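Local coordinates for hypothetical protein Rv2632c/MT2708 (Mycobacterium tuberculosis, PDB 2FGG) that is of unknown function but belongs to the Rv2632c-like family and is related to Rv1738 of the same organism, at residues I17-E22 / I55-A60; A26-S31 / S66-Q71; L42-P47 / I61-S66. All blocks are in the same frame, centred on the assembly; numbering follows the deposited sequence.

Interaction 1: I17-E22 / I55-A60; sequences IEEHDE and IGDELA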
ATOM      1  N   ILE A  17      -8.344  -7.485   2.944  1.00 68.45           N
ATOM      2  CA  ILE A  17      -8.116  -8.560   1.970  1.00 69.26           C
ATOM      3  C   ILE A  17      -9.442  -9.205   1.584  1.00 69.88           C
ATOM      4  O   ILE A  17     -10.110  -9.789   2.429  1.00 69.96           O
ATOM      5  CB  ILE A  17      -7.177  -9.673   2.507  1.00 69.20           C
ATOM      6  CG1 ILE A  17      -5.886  -9.092   3.085  1.00 69.12           C
ATOM      7  CG2 ILE A  17      -6.859 -10.692   1.415  1.00 69.28           C
ATOM      8  CD1 ILE A  17      -5.895  -8.978   4.592  1.00 69.39           C
ATOM      9  N   GLU A  18      -9.816  -9.097   0.312  1.00 70.87           N
ATOM     10  CA  GLU A  18     -11.030  -9.736  -0.192  1.00 71.99           C
ATOM     11  C   GLU A  18     -10.657 -10.817  -1.188  1.00 72.84           C
ATOM     12  O   GLU A  18      -9.884 -10.571  -2.112  1.00 72.85           O
ATOM     13  CB  GLU A  18     -11.942  -8.736  -0.898  1.00 71.96           C
ATOM     14  CG  GLU A  18     -12.245  -7.464  -0.150  1.00 72.27           C
ATOM     15  CD  GLU A  18     -13.071  -6.512  -0.990  1.00 72.85           C
ATOM     16  OE1 GLU A  18     -12.473  -5.647  -1.668  1.00 72.75           O
ATOM     17  OE2 GLU A  18     -14.316  -6.647  -0.991  1.00 72.84           O
ATOM     18  N   GLU A  19     -11.223 -12.005  -1.004  1.00 74.06           N
ATOM     19  CA  GLU A  19     -10.943 -13.143  -1.874  1.00 75.27           C
ATOM     20  C   GLU A  19     -12.185 -13.455  -2.706  1.00 76.11           C
ATOM     21  O   GLU A  19     -13.231 -13.812  -2.159  1.00 76.28           O
ATOM     22  CB  GLU A  19     -10.500 -14.344  -1.037  1.00 75.23           C
ATOM     23  CG  GLU A  19      -9.237 -14.078  -0.218  1.00 75.25           C
ATOM     24  CD  GLU A  19      -9.251 -14.761   1.135  1.00 75.57           C
ATOM     25  OE1 GLU A  19      -9.079 -14.059   2.153  1.00 75.43           O
ATOM     26  OE2 GLU A  19      -9.440 -15.997   1.185  1.00 75.72           O
ATOM     27  N   HIS A  20     -12.058 -13.319  -4.026  1.00 77.20           N
ATOM     28  CA  HIS A  20     -13.232 -13.255  -4.912  1.00 78.19           C
ATOM     29  C   HIS A  20     -14.048 -14.560  -5.140  1.00 78.59           C
ATOM     30  O   HIS A  20     -15.194 -14.592  -4.686  1.00 78.83           O
ATOM     31  CB  HIS A  20     -12.939 -12.473  -6.213  1.00 78.49           C
ATOM     32  CG  HIS A  20     -12.704 -11.000  -6.014  1.00 79.36           C
ATOM     33  ND1 HIS A  20     -13.355 -10.035  -6.759  1.00 80.34           N
ATOM     34  CD2 HIS A  20     -11.883 -10.328  -5.170  1.00 79.63           C
ATOM     35  CE1 HIS A  20     -12.945  -8.837  -6.382  1.00 80.39           C
ATOM     36  NE2 HIS A  20     -12.051  -8.986  -5.420  1.00 80.02           N
ATOM     37  N   ASP A  21     -13.555 -15.628  -5.796  1.00 79.04           N
ATOM     38  CA  ASP A  21     -12.221 -15.846  -6.400  1.00 79.34           C
ATOM     39  C   ASP A  21     -12.134 -15.303  -7.857  1.00 79.33           C
ATOM     40  O   ASP A  21     -13.113 -14.723  -8.342  1.00 79.41           O
ATOM     41  CB  ASP A  21     -11.900 -17.354  -6.359  1.00 79.50           C
ATOM     42  CG  ASP A  21     -11.093 -17.767  -5.121  1.00 79.99           C
ATOM     43  OD1 ASP A  21     -11.116 -18.972  -4.782  1.00 80.77           O
ATOM     44  OD2 ASP A  21     -10.428 -16.907  -4.495  1.00 80.20           O
ATOM     45  N   GLU A  22     -11.016 -15.492  -8.587  1.00 79.15           N
ATOM     46  CA  GLU A  22      -9.915 -16.460  -8.319  1.00 78.76           C
ATOM     47  C   GLU A  22      -8.830 -16.244  -7.217  1.00 78.08           C
ATOM     48  O   GLU A  22      -8.360 -17.259  -6.694  1.00 78.35           O
ATOM     49  CB  GLU A  22      -9.262 -16.962  -9.634  1.00 79.00           C
ATOM     50  CG  GLU A  22      -8.115 -16.100 -10.201  1.00 79.70           C
ATOM     51  CD  GLU A  22      -8.508 -15.277 -11.429  1.00 80.55           C
ATOM     52  OE1 GLU A  22      -7.824 -14.268 -11.707  1.00 80.63           O
ATOM     53  OE2 GLU A  22      -9.488 -15.642 -12.121  1.00 81.15           O
ATOM     54  N   ILE A  55      -1.074 -17.796   0.972  1.00 57.05           N
ATOM     55  CA  ILE A  55      -0.223 -17.404  -0.157  1.00 55.58           C
ATOM     56  C   ILE A  55      -0.847 -16.256  -0.958  1.00 54.96           C
ATOM     57  O   ILE A  55      -0.199 -15.240  -1.185  1.00 54.65           O
ATOM     58  CB  ILE A  55       0.119 -18.593  -1.093  1.00 55.48           C
ATOM     59  CG1 ILE A  55       0.879 -19.683  -0.338  1.00 55.02           C
ATOM     60  CG2 ILE A  55       0.950 -18.116  -2.279  1.00 55.10           C
ATOM     61  CD1 ILE A  55       1.057 -20.979  -1.116  1.00 55.29           C
ATOM     62  N   GLY A  56      -2.102 -16.417  -1.367  1.00 54.23           N
ATOM     63  CA  GLY A  56      -2.816 -15.370  -2.090  1.00 53.78           C
ATOM     64  C   GLY A  56      -2.953 -14.069  -1.313  1.00 53.59           C
ATOM     65  O   GLY A  56      -2.786 -12.991  -1.875  1.00 53.38           O
ATOM     66  N   ASP A  57      -3.251 -14.180  -0.019  1.00 53.62           N
ATOM     67  CA  ASP A  57      -3.409 -13.027   0.869  1.00 53.69           C
ATOM     68  C   ASP A  57      -2.119 -12.254   1.031  1.00 53.63           C
ATOM     69  O   ASP A  57      -2.092 -11.042   0.828  1.00 54.33           O
ATOM     70  CB  ASP A  57      -3.883 -13.462   2.259  1.00 53.92           C
ATOM     71  CG  ASP A  57      -5.287 -14.012   2.261  1.00 54.33           C
ATOM     72  OD1 ASP A  57      -5.947 -14.028   1.197  1.00 55.17           O
ATOM     73  OD2 ASP A  57      -5.723 -14.456   3.341  1.00 55.39           O
ATOM     74  N   GLU A  58      -1.049 -12.948   1.403  1.00 53.28           N
ATOM     75  CA  GLU A  58       0.242 -12.288   1.617  1.00 52.92           C
ATOM     76  C   GLU A  58       0.856 -11.699   0.338  1.00 52.81           C
ATOM     77  O   GLU A  58       1.552 -10.687   0.394  1.00 53.43           O
ATOM     78  CB  GLU A  58       1.228 -13.221   2.335  1.00 52.82           C
ATOM     79  CG  GLU A  58       1.675 -14.432   1.537  1.00 51.69           C
ATOM     80  CD  GLU A  58       2.283 -15.520   2.390  1.00 50.82           C
ATOM     81  OE1 GLU A  58       2.237 -15.425   3.629  1.00 52.56           O
ATOM     82  OE2 GLU A  58       2.797 -16.492   1.820  1.00 49.91           O
ATOM     83  N   LEU A  59       0.602 -12.323  -0.808  1.00 52.29           N
ATOM     84  CA  LEU A  59       1.043 -11.767  -2.085  1.00 51.77           C
ATOM     85  C   LEU A  59       0.260 -10.509  -2.448  1.00 52.12           C
ATOM     86  O   LEU A  59       0.824  -9.551  -2.973  1.00 52.34           O
ATOM     87  CB  LEU A  59       0.931 -12.803  -3.206  1.00 51.54           C
ATOM     88  CG  LEU A  59       1.369 -12.417  -4.624  1.00 50.91           C
ATOM     89  CD1 LEU A  59       2.722 -11.729  -4.638  1.00 49.81           C
ATOM     90  CD2 LEU A  59       1.385 -13.640  -5.531  1.00 50.87           C
ATOM     91  N   ALA A  60      -1.041 -10.518  -2.180  1.00 52.44           N
ATOM     92  CA  ALA A  60      -1.869  -9.351  -2.413  1.00 52.81           C
ATOM     93  C   ALA A  60      -1.433  -8.213  -1.507  1.00 53.25           C
ATOM     94  O   ALA A  60      -1.316  -7.084  -1.959  1.00 54.17           O
ATOM     95  CB  ALA A  60      -3.318  -9.672  -2.190  1.00 52.53           C
TER
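The first strand of a three-stranded antiparallel sheet, 14-19, meets the opening turns of the long helix 54-83 through Ile17, Glu19 and Asp57, at one end of this β-β-β-α fold. Strand alternation decides which side chains take part. Ile17 and Glu19 both direct their CB toward the helix, whereas Glu18 between them turns to the other face of the sheet and forms a salt bridge with Arg25 of the next strand. On the helical side Asp57 does most of the touching, and the end of its side chain leans closer to the strand than the CB bond alone would suggest. Its CG is anti to its own carbonyl carbon (chi1 -68°), which sends the carboxylate out to the strand.

The methyl CG2 of Ile17 sits 3.5 Å from Asp57 OD1 and 3.8 Å from Asp57 CG, the two side chains crossing at about a right angle, so a methyl group lies against the acid near OD1. Its other neighbour is a second acid, Glu19, whose chain is bent at chi2 and also crosses that of Asp57 nearly perpendicularly. The two carboxylate planes stand 60° apart, so the groups are far from coplanar. Such closeness of like charges would be expected to make full ionisation of both groups costly, although the N-terminal end of the helix may offset part of this cost. Thr24 of the middle strand touches all three side chains, and Ala60, one turn beyond Asp57, rests on Ala26. Glu19 presents OE1 as its nearest oxygen, 3.3 Å from OD1 of Asp57 and 3.6 Å from OD2.

Interaction 2: A26-S31 / S66-Q71; sequences AKARLS and SDLANQ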
ATOM      1  N   ALA A  26      -5.967  -6.990  -2.131  1.00 66.39           N
ATOM      2  CA  ALA A  26      -5.735  -6.241  -0.911  1.00 65.76           C
ATOM      3  C   ALA A  26      -5.702  -4.743  -1.174  1.00 65.44           C
ATOM      4  O   ALA A  26      -5.208  -4.282  -2.203  1.00 65.31           O
ATOM      5  CB  ALA A  26      -4.462  -6.692  -0.226  1.00 65.32           C
ATOM      6  N   LYS A  27      -6.267  -4.002  -0.229  1.00 65.17           N
ATOM      7  CA  LYS A  27      -6.205  -2.558  -0.212  1.00 64.96           C
ATOM      8  C   LYS A  27      -5.541  -2.135   1.094  1.00 65.08           C
ATOM      9  O   LYS A  27      -5.944  -2.593   2.164  1.00 65.16           O
ATOM     10  CB  LYS A  27      -7.608  -1.972  -0.334  1.00 64.71           C
ATOM     11  CG  LYS A  27      -8.188  -2.099  -1.736  1.00 64.69           C
ATOM     12  CD  LYS A  27      -9.640  -1.674  -1.797  1.00 63.47           C
ATOM     13  CE  LYS A  27     -10.092  -1.574  -3.228  1.00 63.36           C
ATOM     14  NZ  LYS A  27     -11.312  -0.740  -3.334  1.00 64.13           N
ATOM     15  N   ALA A  28      -4.496  -1.305   0.992  1.00 65.10           N
ATOM     16  CA  ALA A  28      -3.817  -0.719   2.157  1.00 65.10           C
ATOM     17  C   ALA A  28      -4.033   0.796   2.190  1.00 65.34           C
ATOM     18  O   ALA A  28      -3.485   1.526   1.364  1.00 65.55           O
ATOM     19  CB  ALA A  28      -2.342  -1.051   2.139  1.00 65.19           C
ATOM     20  N   ARG A  29      -4.837   1.257   3.147  1.00 65.41           N
ATOM     21  CA  ARG A  29      -5.224   2.662   3.244  1.00 65.62           C
ATOM     22  C   ARG A  29      -4.422   3.413   4.297  1.00 65.04           C
ATOM     23  O   ARG A  29      -4.348   2.995   5.441  1.00 65.10           O
ATOM     24  CB  ARG A  29      -6.726   2.789   3.534  1.00 65.43           C
ATOM     25  CG  ARG A  29      -7.205   4.234   3.732  1.00 66.64           C
ATOM     26  CD  ARG A  29      -8.670   4.334   4.141  1.00 67.06           C
ATOM     27  NE  ARG A  29      -9.017   3.387   5.202  1.00 70.62           N
ATOM     28  CZ  ARG A  29     -10.242   3.213   5.697  1.00 71.33           C
ATOM     29  NH1 ARG A  29     -11.266   3.930   5.242  1.00 71.85           N
ATOM     30  NH2 ARG A  29     -10.441   2.318   6.657  1.00 71.72           N
ATOM     31  N   LEU A  30      -3.831   4.528   3.890  1.00 64.82           N
ATOM     32  CA  LEU A  30      -3.115   5.420   4.794  1.00 64.42           C
ATOM     33  C   LEU A  30      -3.659   6.847   4.660  1.00 64.63           C
ATOM     34  O   LEU A  30      -3.813   7.358   3.548  1.00 64.81           O
ATOM     35  CB  LEU A  30      -1.608   5.381   4.491  1.00 64.24           C
ATOM     36  CG  LEU A  30      -0.665   6.405   5.139  1.00 63.80           C
ATOM     37  CD1 LEU A  30      -0.620   6.274   6.661  1.00 62.25           C
ATOM     38  CD2 LEU A  30       0.725   6.280   4.556  1.00 63.60           C
ATOM     39  N   SER A  31      -3.972   7.476   5.790  1.00 64.66           N
ATOM     40  CA  SER A  31      -4.305   8.894   5.810  1.00 64.75           C
ATOM     41  C   SER A  31      -3.022   9.681   5.968  1.00 64.80           C
ATOM     42  O   SER A  31      -2.334   9.553   6.981  1.00 64.62           O
ATOM     43  CB  SER A  31      -5.260   9.217   6.955  1.00 64.82           C
ATOM     44  OG  SER A  31      -6.583   8.836   6.634  1.00 65.56           O
ATOM     45  N   SER A  66       3.629  -2.264  -1.777  1.00 59.05           N
ATOM     46  CA  SER A  66       4.498  -1.760  -2.839  1.00 60.09           C
ATOM     47  C   SER A  66       3.866  -0.584  -3.530  1.00 60.01           C
ATOM     48  O   SER A  66       4.533   0.406  -3.807  1.00 60.46           O
ATOM     49  CB  SER A  66       4.740  -2.821  -3.917  1.00 60.13           C
ATOM     50  OG  SER A  66       5.242  -4.007  -3.357  1.00 63.06           O
ATOM     51  N   ASP A  67       2.586  -0.722  -3.853  1.00 60.41           N
ATOM     52  CA  ASP A  67       1.837   0.323  -4.526  1.00 60.41           C
ATOM     53  C   ASP A  67       1.861   1.576  -3.660  1.00 60.40           C
ATOM     54  O   ASP A  67       2.169   2.661  -4.134  1.00 60.70           O
ATOM     55  CB  ASP A  67       0.398  -0.133  -4.766  1.00 60.66           C
ATOM     56  CG  ASP A  67      -0.401   0.859  -5.576  1.00 61.63           C
ATOM     57  OD1 ASP A  67       0.218   1.687  -6.273  1.00 65.11           O
ATOM     58  OD2 ASP A  67      -1.649   0.817  -5.534  1.00 62.79           O
ATOM     59  N   LEU A  68       1.552   1.408  -2.383  1.00 60.14           N
ATOM     60  CA  LEU A  68       1.474   2.522  -1.468  1.00 60.05           C
ATOM     61  C   LEU A  68       2.858   3.129  -1.256  1.00 60.55           C
ATOM     62  O   LEU A  68       2.992   4.353  -1.228  1.00 60.93           O
ATOM     63  CB  LEU A  68       0.834   2.084  -0.152  1.00 59.73           C
ATOM     64  CG  LEU A  68       0.609   3.118   0.952  1.00 59.82           C
ATOM     65  CD1 LEU A  68      -0.342   4.223   0.522  1.00 59.36           C
ATOM     66  CD2 LEU A  68       0.094   2.423   2.184  1.00 59.55           C
ATOM     67  N   ALA A  69       3.878   2.281  -1.117  1.00 60.41           N
ATOM     68  CA  ALA A  69       5.262   2.748  -1.021  1.00 60.31           C
ATOM     69  C   ALA A  69       5.636   3.605  -2.232  1.00 60.76           C
ATOM     70  O   ALA A  69       6.212   4.684  -2.071  1.00 61.05           O
ATOM     71  CB  ALA A  69       6.213   1.587  -0.882  1.00 60.04           C
ATOM     72  N   ASN A  70       5.280   3.141  -3.434  1.00 60.96           N
ATOM     73  CA  ASN A  70       5.557   3.869  -4.671  1.00 61.11           C
ATOM     74  C   ASN A  70       4.837   5.206  -4.733  1.00 60.77           C
ATOM     75  O   ASN A  70       5.374   6.187  -5.238  1.00 61.24           O
ATOM     76  CB  ASN A  70       5.194   3.041  -5.898  1.00 61.38           C
ATOM     77  CG  ASN A  70       6.068   1.806  -6.060  1.00 64.45           C
ATOM     78  OD1 ASN A  70       7.237   1.770  -5.640  1.00 67.10           O
ATOM     79  ND2 ASN A  70       5.499   0.773  -6.674  1.00 66.86           N
ATOM     80  N   GLN A  71       3.616   5.246  -4.225  1.00 60.21           N
ATOM     81  CA  GLN A  71       2.881   6.497  -4.142  1.00 59.65           C
ATOM     82  C   GLN A  71       3.566   7.452  -3.168  1.00 59.36           C
ATOM     83  O   GLN A  71       3.615   8.656  -3.409  1.00 60.20           O
ATOM     84  CB  GLN A  71       1.444   6.240  -3.711  1.00 59.51           C
ATOM     85  CG  GLN A  71       0.582   5.637  -4.794  1.00 59.08           C
ATOM     86  CD  GLN A  71      -0.744   5.210  -4.258  1.00 59.29           C
ATOM     87  OE1 GLN A  71      -1.462   6.000  -3.662  1.00 60.88           O
ATOM     88  NE2 GLN A  71      -1.083   3.955  -4.461  1.00 59.51           N
TER
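A buried helix-on-sheet contact of apolar side chains joins Leu68 to Ala28 and Leu30 close to the centre of the chain, midway along the helix and on the middle strand of the sheet. One methyl group carries nearly all of it. Leu68 CD2 lies 4.2 Å from Ala28 CB and 4.1 Å from Leu30 CB, and it also approaches the backbone, with Ala28 O 3.8 Å away. The CG of Leu68 is anti to its backbone N (chi1 -178°), a torsion that swings the isopropyl end over to the strand and brings CD2 between two residues that are next but one to each other on the strand. Both of those residues point their CB toward the helix, while Arg29 between them points away.

This is the usual logic of a two-layer α+β fold: in a three-stranded antiparallel sheet covered on one face by a single helix, alternate strand residues supply the apolar floor. The small side chain of Ala28 is consistent with the close approach of the backbones, its CA being 7.2 Å from the CA of Leu68. Neighbouring turns extend the same interface, Leu65 resting on Ala28 and Leu72 on Leu30, while Met37 of strand 35-43 touches Leu68 from the adjoining strand.

Beside this apolar patch runs a polar pair within the helix. Gln71 NE2 donates to Asp67 OD1 over 3.2 Å, with an N-H...O angle of 160°. The acceptor lies almost in the amide plane of Gln71, yet the donor stands above the carboxylate plane of Asp67, 63° out of it. Both groups also reach strand 35-43: Asp67 OD2 accepts from Val40 N, and Gln71 NE2 donates in addition to Val38 O.

Interaction 3: L42-P47 / I61-S66; sequences LARLDP and IARALS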
ATOM      1  N   LEU A  42      -3.137  -7.319  -6.159  1.00 62.99           N
ATOM      2  CA  LEU A  42      -3.938  -8.423  -6.680  1.00 64.10           C
ATOM      3  C   LEU A  42      -3.109  -9.662  -6.963  1.00 64.74           C
ATOM      4  O   LEU A  42      -2.050  -9.572  -7.571  1.00 64.67           O
ATOM      5  CB  LEU A  42      -4.621  -7.997  -7.976  1.00 64.12           C
ATOM      6  CG  LEU A  42      -5.886  -7.159  -7.842  1.00 64.87           C
ATOM      7  CD1 LEU A  42      -5.857  -5.995  -8.815  1.00 65.65           C
ATOM      8  CD2 LEU A  42      -7.116  -8.032  -8.061  1.00 65.91           C
ATOM      9  N   ALA A  43      -3.611 -10.806  -6.510  1.00 65.93           N
ATOM     10  CA  ALA A  43      -3.118 -12.129  -6.880  1.00 67.46           C
ATOM     11  C   ALA A  43      -4.385 -12.863  -7.298  1.00 68.72           C
ATOM     12  O   ALA A  43      -5.381 -12.682  -6.614  1.00 69.08           O
ATOM     13  CB  ALA A  43      -2.501 -12.784  -5.674  1.00 67.30           C
ATOM     14  N   ARG A  44      -4.449 -13.691  -8.354  1.00 70.58           N
ATOM     15  CA  ARG A  44      -3.416 -14.435  -9.112  1.00 72.46           C
ATOM     16  C   ARG A  44      -3.788 -15.904  -8.911  1.00 73.15           C
ATOM     17  O   ARG A  44      -4.924 -16.283  -9.191  1.00 73.39           O
ATOM     18  CB  ARG A  44      -1.952 -14.144  -8.724  1.00 72.62           C
ATOM     19  CG  ARG A  44      -1.172 -13.288  -9.740  1.00 73.38           C
ATOM     20  CD  ARG A  44       0.343 -13.386  -9.547  1.00 73.59           C
ATOM     21  NE  ARG A  44       0.992 -14.311 -10.481  1.00 77.34           N
ATOM     22  CZ  ARG A  44       1.454 -15.526 -10.169  1.00 78.91           C
ATOM     23  NH1 ARG A  44       1.347 -15.997  -8.927  1.00 79.38           N
ATOM     24  NH2 ARG A  44       2.028 -16.279 -11.106  1.00 79.56           N
ATOM     25  N   LEU A  45      -2.831 -16.707  -8.437  1.00 74.32           N
ATOM     26  CA  LEU A  45      -3.031 -18.080  -7.911  1.00 75.39           C
ATOM     27  C   LEU A  45      -4.382 -18.796  -8.166  1.00 76.23           C
ATOM     28  O   LEU A  45      -5.382 -18.443  -7.534  1.00 76.47           O
ATOM     29  CB  LEU A  45      -2.730 -18.106  -6.394  1.00 75.32           C
ATOM     30  CG  LEU A  45      -1.323 -17.922  -5.787  1.00 75.38           C
ATOM     31  CD1 LEU A  45      -0.365 -19.049  -6.158  1.00 75.95           C
ATOM     32  CD2 LEU A  45      -0.697 -16.581  -6.126  1.00 75.21           C
ATOM     33  N   ASP A  46      -4.444 -19.798  -9.058  1.00 77.15           N
ATOM     34  CA  ASP A  46      -3.379 -20.219 -10.000  1.00 78.07           C
ATOM     35  C   ASP A  46      -3.649 -21.474 -10.887  1.00 78.44           C
ATOM     36  O   ASP A  46      -2.685 -22.099 -11.346  1.00 78.56           O
ATOM     37  CB  ASP A  46      -1.993 -20.339  -9.316  1.00 78.22           C
ATOM     38  CG  ASP A  46      -1.887 -21.527  -8.348  1.00 78.97           C
ATOM     39  OD1 ASP A  46      -2.801 -22.387  -8.296  1.00 79.20           O
ATOM     40  OD2 ASP A  46      -0.858 -21.597  -7.638  1.00 79.75           O
ATOM     41  N   PRO A  47      -4.929 -21.862 -11.142  1.00 78.86           N
ATOM     42  CA  PRO A  47      -6.269 -21.497 -10.632  1.00 79.09           C
ATOM     43  C   PRO A  47      -6.641 -21.694  -9.129  1.00 79.22           C
ATOM     44  O   PRO A  47      -6.930 -20.671  -8.504  1.00 79.27           O
ATOM     45  CB  PRO A  47      -7.242 -22.212 -11.599  1.00 79.18           C
ATOM     46  CG  PRO A  47      -6.424 -22.508 -12.821  1.00 79.06           C
ATOM     47  CD  PRO A  47      -5.048 -22.793 -12.286  1.00 78.95           C
ATOM     48  N   ILE A  61      -1.195  -8.506  -0.234  1.00 53.59           N
ATOM     49  CA  ILE A  61      -0.760  -7.486   0.711  1.00 54.13           C
ATOM     50  C   ILE A  61       0.581  -6.905   0.276  1.00 54.50           C
ATOM     51  O   ILE A  61       0.766  -5.695   0.279  1.00 55.44           O
ATOM     52  CB  ILE A  61      -0.645  -8.032   2.150  1.00 54.26           C
ATOM     53  CG1 ILE A  61      -2.008  -8.491   2.667  1.00 54.67           C
ATOM     54  CG2 ILE A  61      -0.109  -6.969   3.081  1.00 54.84           C
ATOM     55  CD1 ILE A  61      -1.925  -9.248   3.978  1.00 56.00           C
ATOM     56  N   ALA A  62       1.512  -7.769  -0.113  1.00 54.50           N
ATOM     57  CA  ALA A  62       2.812  -7.326  -0.584  1.00 54.42           C
ATOM     58  C   ALA A  62       2.677  -6.353  -1.759  1.00 54.53           C
ATOM     59  O   ALA A  62       3.325  -5.319  -1.787  1.00 55.26           O
ATOM     60  CB  ALA A  62       3.680  -8.526  -0.952  1.00 53.89           C
ATOM     61  N   ARG A  63       1.830  -6.680  -2.723  1.00 54.58           N
ATOM     62  CA  ARG A  63       1.614  -5.807  -3.885  1.00 54.37           C
ATOM     63  C   ARG A  63       0.897  -4.504  -3.510  1.00 55.17           C
ATOM     64  O   ARG A  63       1.201  -3.446  -4.059  1.00 55.68           O
ATOM     65  CB  ARG A  63       0.867  -6.555  -4.978  1.00 53.47           C
ATOM     66  CG  ARG A  63       1.614  -7.776  -5.440  1.00 51.83           C
ATOM     67  CD  ARG A  63       0.885  -8.548  -6.494  1.00 49.30           C
ATOM     68  NE  ARG A  63       1.844  -9.325  -7.269  1.00 48.81           N
ATOM     69  CZ  ARG A  63       1.574 -10.466  -7.884  1.00 47.97           C
ATOM     70  NH1 ARG A  63       0.361 -10.985  -7.818  1.00 47.31           N
ATOM     71  NH2 ARG A  63       2.528 -11.094  -8.556  1.00 48.21           N
ATOM     72  N   ALA A  64      -0.033  -4.586  -2.564  1.00 55.56           N
ATOM     73  CA  ALA A  64      -0.696  -3.406  -2.043  1.00 56.27           C
ATOM     74  C   ALA A  64       0.290  -2.458  -1.368  1.00 56.63           C
ATOM     75  O   ALA A  64       0.229  -1.262  -1.576  1.00 57.48           O
ATOM     76  CB  ALA A  64      -1.802  -3.794  -1.096  1.00 55.85           C
ATOM     77  N   LEU A  65       1.200  -2.987  -0.562  1.00 57.51           N
ATOM     78  CA  LEU A  65       2.158  -2.151   0.167  1.00 57.81           C
ATOM     79  C   LEU A  65       3.210  -1.522  -0.750  1.00 58.33           C
ATOM     80  O   LEU A  65       3.630  -0.396  -0.514  1.00 58.49           O
ATOM     81  CB  LEU A  65       2.828  -2.951   1.291  1.00 57.79           C
ATOM     82  CG  LEU A  65       1.941  -3.449   2.437  1.00 56.94           C
ATOM     83  CD1 LEU A  65       2.773  -4.256   3.410  1.00 53.76           C
ATOM     84  CD2 LEU A  65       1.201  -2.323   3.164  1.00 56.02           C
ATOM     85  N   SER A  66       3.629  -2.264  -1.777  1.00 59.05           N
ATOM     86  CA  SER A  66       4.498  -1.760  -2.839  1.00 60.09           C
ATOM     87  C   SER A  66       3.866  -0.584  -3.530  1.00 60.01           C
ATOM     88  O   SER A  66       4.533   0.406  -3.807  1.00 60.46           O
ATOM     89  CB  SER A  66       4.740  -2.821  -3.917  1.00 60.13           C
ATOM     90  OG  SER A  66       5.242  -4.007  -3.357  1.00 63.06           O
TER
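Arg63 stretches over the end of strand 35-43, its guanidinium beside the carbonyl of Leu42, with Ala43 alongside. In this β-β-β-α fold the strand is the outermost of the antiparallel sheet on its side, and Arg63 belongs to the helix packed against that sheet. The chain of Arg63 is extended from CG to NE (chi2 179°), and this reach lets a residue rooted in the helix arrive at the strand terminus with its charged end.

A single hydrogen bond ties the two segments. Arg63 NH1 donates to Leu42 O over 2.8 Å, but the bond is bent, with an N-H...O angle of 141°. The oxygen is tilted 24° out of the guanidinium plane, and the donor stands only slightly off the carbonyl plane. Arg63 CD also lies close to this oxygen, at 3.3 Å, so the carbonyl meets both the charged end and the neck of the side chain. Leu42 itself points its CB away from the helix and packs on Arg23 and Arg25.

The placement of Arg44 is doubtful, because its CD faces the edge of the Arg63 guanidinium at a separation too short to be trusted, in a loop with unusual backbone geometry. As modelled, Arg44 crosses Arg63 at about a right angle. Ala43 is more plainly placed, its CB 4.0 Å from Arg63 NH1.

Further along the helix, Ser66 turns its hydroxyl back to the preceding turn. Ala62 O thus accepts two bonds, from opposite faces of its plane: one from Ser66 N at 3.1 Å and one from Ser66 OG at 2.8 Å.

Overall arrangement
All three interactions lay helix 54-83 on the same sheet, one strand apiece: 14-19 in interaction 1, the central 24-32 in interaction 2 and 35-43 in interaction 3. The centres of interactions 1 and 3 are about 6 Å apart, facing opposite edge strands at the helix's early turns; interaction 2 is centred about 16 Å from the first and 13 Å from the third. Packing joins them: Ile17 CG1 meets Ile61 CG1 at 3.9 Å, and Ala26 O meets Ala64 CB at 3.6 Å. Segments 61-66 and 66-71 follow on directly, sharing Ser66. Polar residues spaced four apart, Arg63, Asp67 and Gln71, follow strand 35-43 along the helix.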